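Local coordinates for protein carboxylesterase (Ferroplasma acidiphilum, PDB 3WJ2) that probably hydrolyses carboxylic esters, as a carboxylesterase of the alpha/beta-hydrolase fold from an acid-loving archaeon, at residues T259-K262 with K263-A267. Numbering follows the deposited sequence.
Sequences TYVK and KLREA
Thr259 and Lys263 lie side by side one turn apart near the C-terminal end of helix 254-266, the helix of a beta-alpha-beta unit between strands 243-248 and 271-280 of the alpha/beta-hydrolase fold. Four successive i to i+4 backbone hydrogen bonds hold this turn, from Lys263 N to Thr259 O (2.8 Å) through to Glu266 N and Lys262 O (2.9 Å). Along the side chain of Lys263, its CB rests 3.7 Å from Tyr260 O. With chi1 at -62°, Lys263 CG lies beside the backbone N and comes within 3.4 Å of Thr259 O. The same Lys263 CG is 4.0 Å from Thr259 CG2. Bends at chi2 and chi3 then carry CD and CE round, and Lys263 NZ ends 2.6 Å from Glu266 OE1 in a salt bridge that uses the syn lone pair of that oxygen. Replacing the lysine by an alanine would probably leave the Glu266 carboxylate without its charged mate and Thr259 CG2 without its methylene neighbour. Lys262, extended beyond CG, makes salt bridges from NZ to Glu198 of one neighbouring subunit and Glu249 of another, while Thr259 OG1 hydrogen-bonds to Phe192 O of the same neighbouring subunit as Glu198, so this part of the helix lies in a subunit interface. The Tyr260 ring touches Met245 of strand 243-248 and Leu167 of helix 157-172, and meets the ring of Phe237 with the planes nearly perpendicular. Leu264, which also touches Ala243, packs beside it: Leu264 CD1 approaches the ring obliquely, 3.9 Å from Tyr260 CE2.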
ATOM      1  N   THR B 259      -0.210   8.464 -10.056  1.00 13.35           N
ATOM      2  CA  THR B 259       1.125   9.075 -10.461  1.00 11.24           C
ATOM      3  C   THR B 259       0.907  10.246 -11.390  1.00 11.41           C
ATOM      4  O   THR B 259       1.491  11.330 -11.209  1.00 11.45           O
ATOM      5  CB  THR B 259       1.963   8.052 -11.180  1.00 11.84           C
ATOM      6  OG1 THR B 259       2.300   6.989 -10.238  1.00 14.40           O
ATOM      7  CG2 THR B 259       3.209   8.632 -11.883  1.00 14.21           C
ATOM      8  N   TYR B 260      -0.067  10.134 -12.318  1.00 11.34           N
ATOM      9  CA  TYR B 260      -0.305  11.231 -13.224  1.00 12.04           C
ATOM     10  C   TYR B 260      -0.702  12.514 -12.531  1.00 13.68           C
ATOM     11  O   TYR B 260      -0.240  13.613 -12.909  1.00 13.89           O
ATOM     12  CB  TYR B 260      -1.359  10.799 -14.285  1.00 10.81           C
ATOM     13  CG  TYR B 260      -1.419  11.676 -15.537  1.00 11.25           C
ATOM     14  CD1 TYR B 260      -0.408  11.519 -16.473  1.00 12.58           C
ATOM     15  CD2 TYR B 260      -2.418  12.590 -15.785  1.00 10.51           C
ATOM     16  CE1 TYR B 260      -0.433  12.232 -17.717  1.00 14.22           C
ATOM     17  CE2 TYR B 260      -2.427  13.337 -16.995  1.00 10.90           C
ATOM     18  CZ  TYR B 260      -1.380  13.159 -17.913  1.00 12.59           C
ATOM     19  OH  TYR B 260      -1.414  13.830 -19.117  1.00 13.37           O
ATOM     20  N   VAL B 261      -1.631  12.480 -11.556  1.00 11.21           N
ATOM     21  CA  VAL B 261      -1.956  13.660 -10.774  1.00 13.71           C
ATOM     22  C   VAL B 261      -0.721  14.349 -10.155  1.00 14.09           C
ATOM     23  O   VAL B 261      -0.619  15.577 -10.192  1.00 15.24           O
ATOM     24  CB  VAL B 261      -2.900  13.272  -9.506  1.00 18.55           C
ATOM     25  CG1 VAL B 261      -3.021  14.525  -8.487  1.00 20.66           C
ATOM     26  CG2 VAL B 261      -4.126  12.967 -10.025  1.00 22.90           C
ATOM     27  N   LYS B 262       0.111  13.502  -9.572  1.00 14.50           N
ATOM     28  CA  LYS B 262       1.338  13.989  -8.913  1.00 14.19           C
ATOM     29  C   LYS B 262       2.266  14.619  -9.908  1.00 14.25           C
ATOM     30  O   LYS B 262       2.815  15.690  -9.597  1.00 16.53           O
ATOM     31  CB  LYS B 262       2.012  12.900  -8.188  1.00 12.82           C
ATOM     32  CG  LYS B 262       1.145  12.338  -6.950  1.00 15.79           C
ATOM     33  CD  LYS B 262       1.612  11.038  -6.403  1.00 17.53           C
ATOM     34  CE  LYS B 262       0.774  10.780  -5.052  1.00 17.90           C
ATOM     35  NZ  LYS B 262       1.126   9.484  -4.543  1.00 19.55           N
ATOM     36  N   LYS B 263       2.391  14.026 -11.084  1.00 15.03           N
ATOM     37  CA  LYS B 263       3.245  14.659 -12.138  1.00 14.34           C
ATOM     38  C   LYS B 263       2.710  15.990 -12.578  1.00 15.06           C
ATOM     39  O   LYS B 263       3.441  16.924 -12.899  1.00 15.72           O
ATOM     40  CB  LYS B 263       3.432  13.731 -13.359  1.00 13.93           C
ATOM     41  CG  LYS B 263       4.158  12.387 -13.035  1.00 16.66           C
ATOM     42  CD  LYS B 263       5.552  12.792 -12.565  1.00 20.33           C
ATOM     43  CE  LYS B 263       6.395  13.207 -13.843  1.00 23.93           C
ATOM     44  NZ  LYS B 263       7.795  13.729 -13.358  1.00 29.59           N
ATOM     45  N   LEU B 264       1.375  16.113 -12.741  1.00 12.83           N
ATOM     46  CA  LEU B 264       0.760  17.349 -13.084  1.00 11.55           C
ATOM     47  C   LEU B 264       1.114  18.427 -12.032  1.00 14.33           C
ATOM     48  O   LEU B 264       1.478  19.517 -12.402  1.00 16.75           O
ATOM     49  CB  LEU B 264      -0.822  17.286 -13.224  1.00 13.27           C
ATOM     50  CG  LEU B 264      -1.191  16.421 -14.423  1.00 17.40           C
ATOM     51  CD1 LEU B 264      -2.757  16.358 -14.511  1.00 15.89           C
ATOM     52  CD2 LEU B 264      -0.748  16.946 -15.776  1.00 17.68           C
ATOM     53  N   ARG B 265       0.945  18.107 -10.735  1.00 13.69           N
ATOM     54  CA  ARG B 265       1.189  19.109  -9.644  1.00 15.06           C
ATOM     55  C   ARG B 265       2.704  19.442  -9.591  1.00 17.15           C
ATOM     56  O   ARG B 265       2.958  20.622  -9.379  1.00 16.78           O
ATOM     57  CB  ARG B 265       0.730  18.507  -8.301  1.00 15.80           C
ATOM     58  CG  ARG B 265      -0.848  18.363  -8.202  1.00 13.59           C
ATOM     59  CD  ARG B 265      -1.524  19.716  -8.304  1.00 11.82           C
ATOM     60  NE  ARG B 265      -1.007  20.624  -7.258  1.00 18.89           N
ATOM     61  CZ  ARG B 265      -0.490  21.807  -7.499  1.00 21.68           C
ATOM     62  NH1 ARG B 265      -0.359  22.272  -8.737  1.00 17.94           N
ATOM     63  NH2 ARG B 265      -0.063  22.579  -6.455  1.00 19.38           N
ATOM     64  N   GLU B 266       3.541  18.445  -9.800  1.00 16.50           N
ATOM     65  CA  GLU B 266       5.034  18.729  -9.896  1.00 19.76           C
ATOM     66  C   GLU B 266       5.364  19.735 -10.982  1.00 20.25           C
ATOM     67  O   GLU B 266       6.387  20.526 -10.830  1.00 20.79           O
ATOM     68  CB  GLU B 266       5.751  17.433 -10.146  1.00 18.96           C
ATOM     69  CG  GLU B 266       7.295  17.528 -10.293  1.00 24.41           C
ATOM     70  CD  GLU B 266       7.813  16.165 -10.656  1.00 27.85           C
ATOM     71  OE1 GLU B 266       7.511  15.737 -11.802  1.00 29.41           O
ATOM     72  OE2 GLU B 266       8.482  15.504  -9.801  1.00 34.25           O
ATOM     73  N   ALA B 267       4.614  19.791 -12.095  1.00 17.02           N
ATOM     74  CA  ALA B 267       4.815  20.772 -13.224  1.00 16.21           C
ATOM     75  C   ALA B 267       4.062  22.062 -13.070  1.00 16.46           C
ATOM     76  O   ALA B 267       4.007  22.932 -13.947  1.00 19.59           O
ATOM     77  CB  ALA B 267       4.395  20.032 -14.534  1.00 18.12           C
TER